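Local atomic coordinates of VP1 (Polyomavirus HPyV6, PDB entry 4PCG), a protein that assembles into pentamers as the major capsid protein of the virus, this chain being its jelly-roll core, and probably takes part in attachment to host cells. Residues D51-G56 and E138-A143; S58-L63 and N171-I176; D129-N134 and S156-K161; G145-S150 and E175-D180. All blocks are in the same frame, centred on the assembly; numbering follows the deposited sequence.

Contact 1 of 4, residues D51-G56 and E138-A143; sequences DTLDAG and ERMNVA. With NA (sodium ion), chain L.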
loop_
_atom_site.group_PDB
_atom_site.type_symbol
_atom_site.label_atom_id
_atom_site.label_comp_id
_atom_site.label_asym_id
_atom_site.label_seq_id
_atom_site.Cartn_x
_atom_site.Cartn_y
_atom_site.Cartn_z
ATOM N N ASP B 51 -23.921 24.517 -6.501
ATOM C CA ASP B 51 -22.747 24.959 -7.239
ATOM C C ASP B 51 -21.850 25.949 -6.449
ATOM O O ASP B 51 -21.050 26.663 -7.047
ATOM C CB ASP B 51 -23.210 25.614 -8.530
ATOM C CG ASP B 51 -24.075 26.828 -8.286
ATOM O OD1 ASP B 51 -24.217 27.250 -7.116
ATOM O OD2 ASP B 51 -24.631 27.345 -9.260
ATOM N N THR B 52 -22.018 26.019 -5.130
ATOM C CA THR B 52 -21.330 27.035 -4.314
ATOM C C THR B 52 -20.699 26.359 -3.136
ATOM O O THR B 52 -21.340 25.544 -2.461
ATOM C CB THR B 52 -22.313 28.129 -3.814
ATOM O OG1 THR B 52 -22.850 28.792 -4.929
ATOM C CG2 THR B 52 -21.614 29.181 -2.929
ATOM N N LEU B 53 -19.421 26.658 -2.904
ATOM C CA LEU B 53 -18.736 26.220 -1.709
ATOM C C LEU B 53 -19.121 27.154 -0.583
ATOM O O LEU B 53 -18.887 28.371 -0.688
ATOM C CB LEU B 53 -17.204 26.290 -1.868
ATOM C CG LEU B 53 -16.535 25.256 -2.747
ATOM C CD1 LEU B 53 -15.034 25.533 -2.780
ATOM C CD2 LEU B 53 -16.800 23.852 -2.239
ATOM N N ASP B 54 -19.686 26.584 0.481
ATOM C CA ASP B 54 -20.393 27.355 1.493
ATOM C C ASP B 54 -19.539 27.473 2.730
ATOM O O ASP B 54 -18.831 26.535 3.116
ATOM C CB ASP B 54 -21.742 26.711 1.842
ATOM C CG ASP B 54 -22.642 26.539 0.631
ATOM O OD1 ASP B 54 -22.989 27.561 0.027
ATOM O OD2 ASP B 54 -23.009 25.381 0.272
ATOM N N ALA B 55 -19.603 28.635 3.363
ATOM C CA ALA B 55 -18.944 28.802 4.652
ATOM C C ALA B 55 -19.688 27.925 5.666
ATOM O O ALA B 55 -20.916 27.835 5.617
ATOM C CB ALA B 55 -19.000 30.250 5.071
ATOM N N GLY B 56 -18.947 27.257 6.536
ATOM C CA GLY B 56 -19.542 26.451 7.593
ATOM C C GLY B 56 -19.499 24.971 7.276
ATOM O O GLY B 56 -19.481 24.157 8.196
ATOM N N GLU B 138 -16.810 27.857 -14.647
ATOM C CA GLU B 138 -18.053 28.146 -15.369
ATOM C C GLU B 138 -19.282 27.849 -14.507
ATOM O O GLU B 138 -20.339 28.437 -14.719
ATOM C CB GLU B 138 -18.119 27.359 -16.680
ATOM C CG GLU B 138 -17.002 27.712 -17.652
ATOM C CD GLU B 138 -17.400 27.534 -19.105
ATOM O OE1 GLU B 138 -18.029 26.505 -19.437
ATOM O OE2 GLU B 138 -17.086 28.428 -19.917
ATOM N N ARG B 139 -19.139 26.953 -13.535
ATOM C CA ARG B 139 -20.255 26.503 -12.717
ATOM C C ARG B 139 -20.102 26.704 -11.229
ATOM O O ARG B 139 -21.096 26.693 -10.531
ATOM C CB ARG B 139 -20.496 25.012 -12.922
ATOM C CG ARG B 139 -21.359 24.637 -14.102
ATOM C CD ARG B 139 -21.223 23.145 -14.392
ATOM N NE ARG B 139 -19.874 22.869 -14.879
ATOM C CZ ARG B 139 -19.472 23.030 -16.135
ATOM N NH1 ARG B 139 -20.315 23.408 -17.079
ATOM N NH2 ARG B 139 -18.216 22.777 -16.463
ATOM N N MET B 140 -18.884 26.794 -10.707
ATOM C CA MET B 140 -18.730 26.763 -9.259
ATOM C C MET B 140 -18.445 28.149 -8.716
ATOM O O MET B 140 -17.691 28.900 -9.319
ATOM C CB MET B 140 -17.616 25.804 -8.841
ATOM C CG MET B 140 -17.831 25.229 -7.460
ATOM S SD MET B 140 -16.394 24.363 -6.830
ATOM C CE MET B 140 -15.435 25.721 -6.198
ATOM N N ASN B 141 -19.051 28.462 -7.574
ATOM C CA ASN B 141 -18.847 29.720 -6.885
ATOM C C ASN B 141 -18.263 29.457 -5.507
ATOM O O ASN B 141 -18.374 28.355 -4.964
ATOM C CB ASN B 141 -20.185 30.471 -6.776
ATOM C CG ASN B 141 -20.812 30.709 -8.136
ATOM O OD1 ASN B 141 -20.272 31.452 -8.943
ATOM N ND2 ASN B 141 -21.943 30.051 -8.407
ATOM N N VAL B 142 -17.590 30.457 -4.954
ATOM C CA VAL B 142 -17.107 30.392 -3.578
ATOM C C VAL B 142 -17.911 31.414 -2.788
ATOM O O VAL B 142 -17.991 32.586 -3.154
ATOM C CB VAL B 142 -15.587 30.711 -3.471
ATOM C CG1 VAL B 142 -15.128 30.652 -2.035
ATOM C CG2 VAL B 142 -14.783 29.727 -4.297
ATOM N N ALA B 143 -18.491 30.980 -1.682
ATOM C CA ALA B 143 -19.321 31.864 -0.883
ATOM C C ALA B 143 -18.535 33.099 -0.392
ATOM O O ALA B 143 -17.313 33.029 -0.170
ATOM C CB ALA B 143 -19.927 31.107 0.282
HETATM NA NA NA L . -22.842 23.844 -1.518
HETATM O O HOH W 1 -21.012 22.631 -0.741
#
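Thr52 and Asn141 pair at the start of a two-stranded parallel sheet made by strands 52-53 and 141-142; the touching segments run 14° apart in direction. Three backbone hydrogen bonds close it. Asn141 N donates to Asp51 O (2.7 Å), Leu53 N to Asn141 O (2.9 Å) and Ala143 N to Leu53 O (2.8 Å), so Leu53 and Asn141 each both give and receive, as in regular parallel pairing. Leu53 and Val142 share one face. Leu53, buried and wholly apolar, reaches with CD1 to Met140 CE at 3.4 Å, a close-pressed methyl pair. A bend at the thioether of Met140 (chi3 83°) turns that methyl back onto the leucine. The other face is polar and carries Thr52 and Asn141. Beside it, the carboxylate of Asp51 lies alongside the Asn141 amide, the two planes at 90° and Asp51 OD1 3.8 Å from Asn141 ND2. Thr52 OG1 donates to Asp51 OD1 (3.0 Å) from above the carboxylate plane, which helps fix the aspartate's rotation. Ala143, small enough to sit against the opposite backbone, brings CB to 3.1 Å from Leu53 O. Arg139 leads away to a salt bridge with Asp136 and a cation-pi contact with Tyr241 of a neighbouring subunit. Thr52 O and Asp54 OD2, the latter at 2.4 Å, bind a sodium ion with a water and the hydroxyls of Thr48 and Thr50. The pairing thus ties the BC and EF loops of the jelly roll together beside an all-oxygen sodium site.

Contact 2 of 4, residues S58-L63 and N171-I176; sequences SLCYTL and NFPIEI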
loop_
_atom_site.group_PDB
_atom_site.type_symbol
_atom_site.label_atom_id
_atom_site.label_comp_id
_atom_site.label_asym_id
_atom_site.label_seq_id
_atom_site.Cartn_x
_atom_site.Cartn_y
_atom_site.Cartn_z
ATOM N N SER B 58 -17.372 23.812 4.467
ATOM C CA SER B 58 -16.094 23.546 3.801
ATOM C C SER B 58 -14.960 23.750 4.817
ATOM O O SER B 58 -14.880 24.786 5.503
ATOM C CB SER B 58 -15.932 24.449 2.582
ATOM O OG SER B 58 -16.680 23.923 1.477
ATOM N N LEU B 59 -14.106 22.744 4.926
ATOM C CA LEU B 59 -12.980 22.789 5.834
ATOM C C LEU B 59 -11.966 23.851 5.348
ATOM O O LEU B 59 -11.660 23.947 4.143
ATOM C CB LEU B 59 -12.308 21.428 5.931
ATOM C CG LEU B 59 -11.227 21.283 7.035
ATOM C CD1 LEU B 59 -11.769 21.517 8.428
ATOM C CD2 LEU B 59 -10.577 19.906 6.997
ATOM N N CYS B 60 -11.495 24.680 6.283
ATOM C CA CYS B 60 -10.471 25.671 5.976
ATOM C C CYS B 60 -9.175 25.297 6.672
ATOM O O CYS B 60 -9.167 24.527 7.632
ATOM C CB CYS B 60 -10.919 27.065 6.415
ATOM S SG CYS B 60 -12.370 27.662 5.489
ATOM N N TYR B 61 -8.082 25.845 6.212
ATOM C CA TYR B 61 -6.825 25.663 6.949
ATOM C C TYR B 61 -6.971 26.238 8.355
ATOM O O TYR B 61 -7.667 27.258 8.580
ATOM C CB TYR B 61 -5.675 26.373 6.246
ATOM C CG TYR B 61 -5.183 25.751 4.972
ATOM C CD1 TYR B 61 -4.290 24.680 5.001
ATOM C CD2 TYR B 61 -5.561 26.243 3.750
ATOM C CE1 TYR B 61 -3.805 24.127 3.848
ATOM C CE2 TYR B 61 -5.078 25.701 2.577
ATOM C CZ TYR B 61 -4.204 24.621 2.633
ATOM O OH TYR B 61 -3.734 24.105 1.453
ATOM N N THR B 62 -6.312 25.588 9.297
ATOM C CA THR B 62 -6.123 26.151 10.625
ATOM C C THR B 62 -4.733 26.726 10.729
ATOM O O THR B 62 -3.799 26.130 10.237
ATOM C CB THR B 62 -6.288 25.088 11.705
ATOM O OG1 THR B 62 -7.591 24.511 11.586
ATOM C CG2 THR B 62 -6.096 25.699 13.133
ATOM N N LEU B 63 -4.623 27.906 11.331
ATOM C CA LEU B 63 -3.319 28.553 11.511
ATOM C C LEU B 63 -3.061 28.880 12.990
ATOM O O LEU B 63 -3.976 29.242 13.748
ATOM C CB LEU B 63 -3.209 29.792 10.635
ATOM C CG LEU B 63 -3.898 31.103 10.962
ATOM C CD1 LEU B 63 -3.058 31.978 11.892
ATOM C CD2 LEU B 63 -4.141 31.882 9.681
ATOM N N ASN B 171 -10.304 31.731 6.952
ATOM C CA ASN B 171 -11.294 31.442 5.910
ATOM C C ASN B 171 -10.728 31.062 4.531
ATOM O O ASN B 171 -11.276 31.455 3.512
ATOM C CB ASN B 171 -12.285 32.601 5.827
ATOM C CG ASN B 171 -11.653 33.892 5.368
ATOM O OD1 ASN B 171 -10.421 34.086 5.495
ATOM N ND2 ASN B 171 -12.468 34.769 4.798
ATOM N N PHE B 172 -9.633 30.303 4.529
ATOM C CA PHE B 172 -9.059 29.715 3.317
ATOM C C PHE B 172 -9.500 28.247 3.152
ATOM O O PHE B 172 -8.942 27.349 3.769
ATOM C CB PHE B 172 -7.536 29.818 3.336
ATOM C CG PHE B 172 -7.039 31.209 3.137
ATOM C CD1 PHE B 172 -6.982 32.108 4.201
ATOM C CD2 PHE B 172 -6.574 31.624 1.889
ATOM C CE1 PHE B 172 -6.542 33.405 4.008
ATOM C CE2 PHE B 172 -6.100 32.912 1.706
ATOM C CZ PHE B 172 -6.075 33.799 2.768
ATOM N N PRO B 173 -10.502 28.012 2.288
ATOM C CA PRO B 173 -10.955 26.627 2.110
ATOM C C PRO B 173 -9.948 25.761 1.412
ATOM O O PRO B 173 -9.351 26.154 0.390
ATOM C CB PRO B 173 -12.256 26.766 1.294
ATOM C CG PRO B 173 -12.190 28.107 0.647
ATOM C CD PRO B 173 -11.345 28.973 1.569
ATOM N N ILE B 174 -9.778 24.552 1.926
ATOM C CA ILE B 174 -8.879 23.607 1.273
ATOM C C ILE B 174 -9.368 23.145 -0.096
ATOM O O ILE B 174 -8.579 22.624 -0.890
ATOM C CB ILE B 174 -8.533 22.395 2.164
ATOM C CG1 ILE B 174 -9.781 21.516 2.386
ATOM C CG2 ILE B 174 -7.915 22.851 3.473
ATOM C CD1 ILE B 174 -9.504 20.258 3.218
ATOM N N GLU B 175 -10.649 23.333 -0.415
ATOM C CA GLU B 175 -11.119 22.949 -1.717
ATOM C C GLU B 175 -10.728 23.958 -2.803
ATOM O O GLU B 175 -11.073 23.761 -3.960
ATOM C CB GLU B 175 -12.636 22.735 -1.680
ATOM C CG GLU B 175 -13.021 21.447 -0.983
ATOM C CD GLU B 175 -14.486 21.445 -0.563
ATOM O OE1 GLU B 175 -15.354 21.185 -1.433
ATOM O OE2 GLU B 175 -14.772 21.718 0.631
ATOM N N ILE B 176 -10.004 25.020 -2.417
ATOM C CA ILE B 176 -9.573 26.092 -3.310
ATOM C C ILE B 176 -8.053 26.330 -3.267
ATOM O O ILE B 176 -7.446 26.546 -4.324
ATOM C CB ILE B 176 -10.309 27.410 -2.946
ATOM C CG1 ILE B 176 -11.831 27.285 -3.234
ATOM C CG2 ILE B 176 -9.737 28.596 -3.689
ATOM C CD1 ILE B 176 -12.166 27.171 -4.713
HETATM O O HOH W 2 -12.809 23.452 1.613
HETATM O O HOH W 3 -14.119 20.449 2.989
HETATM O O HOH W 4 -7.821 29.341 6.694
#
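Ile174 lays its CG2 methyl over the centre of the Tyr61 ring, 4.0 Å from the centroid and almost on the ring normal, a CH-pi contact that suits a branched aliphatic facing a flat aromatic. With CG1 between the backbone N and the carbonyl carbon (chi1 68°) and the chain extended beyond it, CD1 runs roughly at right angles to the CG2 branch, to 3.9 Å from Leu59 CD2. Two backbone hydrogen bonds flank this packing: Ile174 N to Leu59 O (3.0 Å), in the carbonyl plane, and Tyr61 N to Phe172 O (3.0 Å), the donor tilted 22° from the plane of the Phe172 carbonyl. Between them Cys60 and Pro173 form a single bridge, and Cys60 SG rests 3.7 Å from Pro173 N, which has no N-H to satisfy. The bridge joins the long EF loop to the place where the BC loop leads into the C strand of the CHEF sheet. Farther out, Glu175 OE2 lies 3.0 Å from Ser58 OG. The same oxygen accepts from two waters, one of which also accepts from Leu59 N, while the other donates to Leu59 O and accepts from Glu175 N. Glu175 OE1 is held by Tyr47 OH. A third water links Tyr61 O with Phe172 N. The Tyr61 hydroxyl is anchored on Trp177 O, and Phe120 meets the Tyr61 ring edge-to-face; Pro96 of a neighbouring subunit packs on Ile174.

Contact 3 of 4, residues D129-N134 and S156-K161; sequences DVIGIN and SVAGIK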
loop_
_atom_site.group_PDB
_atom_site.type_symbol
_atom_site.label_atom_id
_atom_site.label_comp_id
_atom_site.label_asym_id
_atom_site.label_seq_id
_atom_site.Cartn_x
_atom_site.Cartn_y
_atom_site.Cartn_z
ATOM N N ASP B 129 2.450 30.213 1.890
ATOM C CA ASP B 129 2.100 30.728 0.568
ATOM C C ASP B 129 1.201 29.709 -0.132
ATOM O O ASP B 129 1.504 28.482 -0.136
ATOM C CB ASP B 129 3.348 30.955 -0.260
ATOM C CG ASP B 129 4.290 31.972 0.360
ATOM O OD1 ASP B 129 3.889 33.156 0.422
ATOM O OD2 ASP B 129 5.448 31.602 0.720
ATOM N N VAL B 130 0.085 30.196 -0.676
ATOM C CA VAL B 130 -0.883 29.308 -1.368
ATOM C C VAL B 130 -1.298 29.861 -2.741
ATOM O O VAL B 130 -1.145 31.059 -3.023
ATOM C CB VAL B 130 -2.151 29.049 -0.530
ATOM C CG1 VAL B 130 -1.864 28.087 0.627
ATOM C CG2 VAL B 130 -2.768 30.350 -0.028
ATOM N N ILE B 131 -1.858 28.968 -3.558
ATOM C CA ILE B 131 -2.337 29.265 -4.880
ATOM C C ILE B 131 -3.835 28.900 -4.826
ATOM O O ILE B 131 -4.174 27.820 -4.363
ATOM C CB ILE B 131 -1.680 28.394 -5.956
ATOM C CG1 ILE B 131 -0.152 28.516 -5.958
ATOM C CG2 ILE B 131 -2.188 28.793 -7.350
ATOM C CD1 ILE B 131 0.555 27.463 -6.805
ATOM N N GLY B 132 -4.687 29.803 -5.269
ATOM C CA GLY B 132 -6.150 29.574 -5.223
ATOM C C GLY B 132 -6.691 29.357 -6.606
ATOM O O GLY B 132 -6.542 30.212 -7.489
ATOM N N ILE B 133 -7.334 28.212 -6.804
ATOM C CA ILE B 133 -7.856 27.822 -8.105
ATOM C C ILE B 133 -9.286 27.306 -7.990
ATOM O O ILE B 133 -9.589 26.476 -7.150
ATOM C CB ILE B 133 -6.970 26.730 -8.743
ATOM C CG1 ILE B 133 -5.574 27.308 -9.033
ATOM C CG2 ILE B 133 -7.552 26.242 -10.055
ATOM C CD1 ILE B 133 -4.530 26.265 -9.330
ATOM N N ASN B 134 -10.150 27.862 -8.820
ATOM C CA ASN B 134 -11.524 27.366 -8.965
ATOM C C ASN B 134 -11.494 26.226 -9.963
ATOM O O ASN B 134 -11.124 26.431 -11.107
ATOM C CB ASN B 134 -12.446 28.486 -9.444
ATOM C CG ASN B 134 -13.900 28.060 -9.469
ATOM O OD1 ASN B 134 -14.215 26.904 -9.752
ATOM N ND2 ASN B 134 -14.794 28.991 -9.170
ATOM N N SER B 156 -8.136 27.420 -15.126
ATOM C CA SER B 156 -8.182 26.617 -13.916
ATOM C C SER B 156 -6.883 25.861 -13.643
ATOM O O SER B 156 -6.912 24.658 -13.307
ATOM C CB SER B 156 -9.293 25.585 -14.111
ATOM O OG SER B 156 -9.198 25.055 -15.424
ATOM N N VAL B 157 -5.760 26.547 -13.765
ATOM C CA VAL B 157 -4.463 25.909 -13.618
ATOM C C VAL B 157 -3.543 26.772 -12.743
ATOM O O VAL B 157 -3.831 27.945 -12.495
ATOM C CB VAL B 157 -3.824 25.670 -14.990
ATOM C CG1 VAL B 157 -4.691 24.759 -15.847
ATOM C CG2 VAL B 157 -3.580 26.960 -15.752
ATOM N N ALA B 158 -2.425 26.196 -12.327
ATOM C CA ALA B 158 -1.461 26.903 -11.457
ATOM C C ALA B 158 -0.430 27.727 -12.232
ATOM O O ALA B 158 0.782 27.621 -12.008
ATOM C CB ALA B 158 -0.774 25.886 -10.560
ATOM N N GLY B 159 -0.901 28.602 -13.107
ATOM C CA GLY B 159 -0.023 29.389 -13.951
ATOM C C GLY B 159 0.212 30.767 -13.338
ATOM O O GLY B 159 -0.186 31.052 -12.208
ATOM N N ILE B 160 0.863 31.614 -14.093
ATOM C CA ILE B 160 1.278 32.917 -13.546
ATOM C C ILE B 160 0.091 33.832 -13.242
ATOM O O ILE B 160 0.224 34.725 -12.436
ATOM C CB ILE B 160 2.288 33.635 -14.458
ATOM C CG1 ILE B 160 1.677 34.028 -15.786
ATOM C CG2 ILE B 160 3.506 32.749 -14.692
ATOM C CD1 ILE B 160 2.676 34.770 -16.645
ATOM N N LYS B 161 -1.070 33.580 -13.844
ATOM C CA LYS B 161 -2.285 34.362 -13.520
ATOM C C LYS B 161 -3.107 33.811 -12.360
ATOM O O LYS B 161 -4.152 34.377 -12.013
ATOM C CB LYS B 161 -3.209 34.465 -14.736
ATOM C CG LYS B 161 -2.558 34.918 -16.043
ATOM C CD LYS B 161 -3.556 34.757 -17.189
ATOM C CE LYS B 161 -2.888 34.673 -18.554
ATOM N NZ LYS B 161 -3.828 34.100 -19.555
#
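Ile133 and Ile131 make an apolar contact inside the EF loop, packing the end of strand 129-132 and the residues just beyond it against the irregular chain 156-158. The two segments run nearly antiparallel, 171° apart in direction, but their backbones do not pair; side chains fill the interval. Ile133 does most of this with its two branches. CG2 lies 3.7 Å from Ser156 C, and CD1 reaches Val157 C at 3.6 Å, so the isoleucine spreads along successive peptide groups. With CG1 beside the backbone N (chi1 -65°) and the chain extended beyond it, CD1 also comes to 4.0 Å from Ala158 CB. Two residues back on the strand, Ile131 points the same way and meets that methyl with its own CD1 at 4.3 Å. The small alanine suits a place shared by two isoleucines. Ser156 O is taken by Ser42 OG of a neighbouring subunit, whose Ile93 packs on Ala158 and Phe261 on Ile133. Ala158 is the centre of an inverse gamma turn, a tight bend in the backbone. Strand end and loop together form part of the EF-loop surface that meets the next subunit in the VP1 pentamer.

Contact 4 of 4, residues G145-S150 and E175-D180; sequences GLEGPS and EIWSAD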
loop_
_atom_site.group_PDB
_atom_site.type_symbol
_atom_site.label_atom_id
_atom_site.label_comp_id
_atom_site.label_asym_id
_atom_site.label_seq_id
_atom_site.Cartn_x
_atom_site.Cartn_y
_atom_site.Cartn_z
ATOM N N GLY B 145 -18.166 34.729 2.307
ATOM C CA GLY B 145 -17.410 34.627 3.551
ATOM C C GLY B 145 -16.052 33.950 3.483
ATOM O O GLY B 145 -15.287 34.025 4.430
ATOM N N LEU B 146 -15.757 33.277 2.374
ATOM C CA LEU B 146 -14.522 32.570 2.189
ATOM C C LEU B 146 -13.613 33.261 1.172
ATOM O O LEU B 146 -14.085 33.917 0.225
ATOM C CB LEU B 146 -14.843 31.155 1.686
ATOM C CG LEU B 146 -15.694 30.305 2.595
ATOM C CD1 LEU B 146 -15.964 28.950 1.941
ATOM C CD2 LEU B 146 -15.058 30.135 3.958
ATOM N N GLU B 147 -12.311 33.129 1.375
ATOM C CA GLU B 147 -11.324 33.562 0.386
ATOM C C GLU B 147 -11.438 32.693 -0.874
ATOM O O GLU B 147 -11.359 31.457 -0.820
ATOM C CB GLU B 147 -9.899 33.448 0.944
ATOM C CG GLU B 147 -9.540 34.505 1.974
ATOM C CD GLU B 147 -9.004 35.811 1.393
ATOM O OE1 GLU B 147 -8.899 35.961 0.152
ATOM O OE2 GLU B 147 -8.710 36.726 2.184
ATOM N N GLY B 148 -11.589 33.349 -2.009
ATOM C CA GLY B 148 -11.686 32.647 -3.275
ATOM C C GLY B 148 -10.727 33.266 -4.269
ATOM O O GLY B 148 -10.205 34.349 -4.022
ATOM N N PRO B 149 -10.505 32.600 -5.409
ATOM C CA PRO B 149 -9.635 33.231 -6.419
ATOM C C PRO B 149 -10.162 34.561 -6.934
ATOM O O PRO B 149 -11.374 34.789 -6.914
ATOM C CB PRO B 149 -9.608 32.210 -7.547
ATOM C CG PRO B 149 -10.178 30.942 -6.990
ATOM C CD PRO B 149 -11.093 31.335 -5.881
ATOM N N SER B 150 -9.270 35.428 -7.432
ATOM C CA SER B 150 -9.698 36.643 -8.137
ATOM C C SER B 150 -10.483 36.229 -9.376
ATOM O O SER B 150 -10.282 35.141 -9.899
ATOM C CB SER B 150 -8.515 37.511 -8.561
ATOM O OG SER B 150 -7.662 37.754 -7.451
ATOM N N GLU B 175 -10.649 23.333 -0.415
ATOM C CA GLU B 175 -11.119 22.949 -1.717
ATOM C C GLU B 175 -10.728 23.958 -2.803
ATOM O O GLU B 175 -11.073 23.761 -3.960
ATOM C CB GLU B 175 -12.636 22.735 -1.680
ATOM C CG GLU B 175 -13.021 21.447 -0.983
ATOM C CD GLU B 175 -14.486 21.445 -0.563
ATOM O OE1 GLU B 175 -15.354 21.185 -1.433
ATOM O OE2 GLU B 175 -14.772 21.718 0.631
ATOM N N ILE B 176 -10.004 25.020 -2.417
ATOM C CA ILE B 176 -9.573 26.092 -3.310
ATOM C C ILE B 176 -8.053 26.330 -3.267
ATOM O O ILE B 176 -7.446 26.546 -4.324
ATOM C CB ILE B 176 -10.309 27.410 -2.946
ATOM C CG1 ILE B 176 -11.831 27.285 -3.234
ATOM C CG2 ILE B 176 -9.737 28.596 -3.689
ATOM C CD1 ILE B 176 -12.166 27.171 -4.713
ATOM N N TRP B 177 -7.471 26.307 -2.064
ATOM C CA TRP B 177 -6.112 26.803 -1.832
ATOM C C TRP B 177 -5.100 25.693 -1.604
ATOM O O TRP B 177 -5.193 24.952 -0.619
ATOM C CB TRP B 177 -6.082 27.776 -0.641
ATOM C CG TRP B 177 -6.955 29.002 -0.859
ATOM C CD1 TRP B 177 -8.256 29.156 -0.463
ATOM C CD2 TRP B 177 -6.612 30.210 -1.575
ATOM N NE1 TRP B 177 -8.732 30.386 -0.866
ATOM C CE2 TRP B 177 -7.743 31.044 -1.551
ATOM C CE3 TRP B 177 -5.449 30.676 -2.204
ATOM C CZ2 TRP B 177 -7.760 32.306 -2.157
ATOM C CZ3 TRP B 177 -5.475 31.926 -2.799
ATOM C CH2 TRP B 177 -6.612 32.721 -2.774
ATOM N N SER B 178 -4.105 25.632 -2.486
ATOM C CA SER B 178 -3.012 24.645 -2.445
ATOM C C SER B 178 -1.692 25.343 -2.067
ATOM O O SER B 178 -1.449 26.468 -2.506
ATOM C CB SER B 178 -2.865 23.995 -3.825
ATOM O OG SER B 178 -1.929 22.915 -3.848
ATOM N N ALA B 179 -0.838 24.655 -1.303
ATOM C CA ALA B 179 0.531 25.152 -1.018
ATOM C C ALA B 179 1.255 25.479 -2.314
ATOM O O ALA B 179 1.135 24.783 -3.299
ATOM C CB ALA B 179 1.319 24.125 -0.223
ATOM N N ASP B 180 2.026 26.574 -2.308
ATOM C CA ASP B 180 2.672 27.077 -3.487
ATOM C C ASP B 180 4.145 26.636 -3.493
ATOM O O ASP B 180 4.932 27.180 -2.719
ATOM C CB ASP B 180 2.618 28.609 -3.473
ATOM C CG ASP B 180 3.171 29.231 -4.757
ATOM O OD1 ASP B 180 3.747 28.516 -5.608
ATOM O OD2 ASP B 180 3.035 30.474 -4.912
#
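The indole of Trp177 drives its N-H edge against the backbone of Glu147 and Gly148. NE1 donates to Glu147 O at 2.8 Å, with a nearly straight N-H line of 165°. The acceptor lies close to the plane of the indole, yet the donor stands well above the carbonyl plane, 64° out of it, so the bond is straight at the nitrogen and off the lone pairs at the oxygen. Trp177 CZ2 lies 3.7 Å from Gly148 O, which approaches the ring obliquely, while Glu147 CB rests 3.7 Å from Trp177 NE1. Tryptophan suits the spot because one flat side chain supplies both a buried donor and a broad apolar surface. Trp177 stands on strand 177-179, an outer strand, within this chain, of the small antiparallel sheet in the EF loop; 145-150 is an irregular part of that loop, which the indole pins to the sheet. Over one face of the indole Ile176 places CG2, 3.5 Å above the plane and toward the rim. That branch is anti to the backbone N and also touches Pro149 CD at 3.8 Å, the proline ring crossing the isoleucine at about a right angle. The rigid ring of Pro149 holds CD and CG in place against that methyl. Phe172 meets the Trp177 ring edge-to-face. The Glu147 chain bends at chi2 (-87°) and carries its carboxylate off to a salt bridge with Lys165, while its backbone hydrogen-bonds to Asn171.

All four contacts involve the EF loop: contacts 1 and 2 fasten it to the BC loop, and contacts 3 and 4 organise it internally. Centres of contacts 2 and 4 lie 8 Å apart, as do those of 3 and 4. Contacts 2 and 4 share Glu175 and Ile176, and strands 129-132 and 177-179 of contacts 3 and 4 are sheet neighbours, Ile131 N lying 2.7 Å from Ser178 O. Contact 1 holds part of the sodium site, with the side chain of Ser58 in contact 2 about 7 Å from the ion. Leu53 CD1 packs 3.7 Å from Ile176 CG1, joining contact 1 to contacts 2 and 4. Each contact also touches a neighbouring subunit of the pentamer.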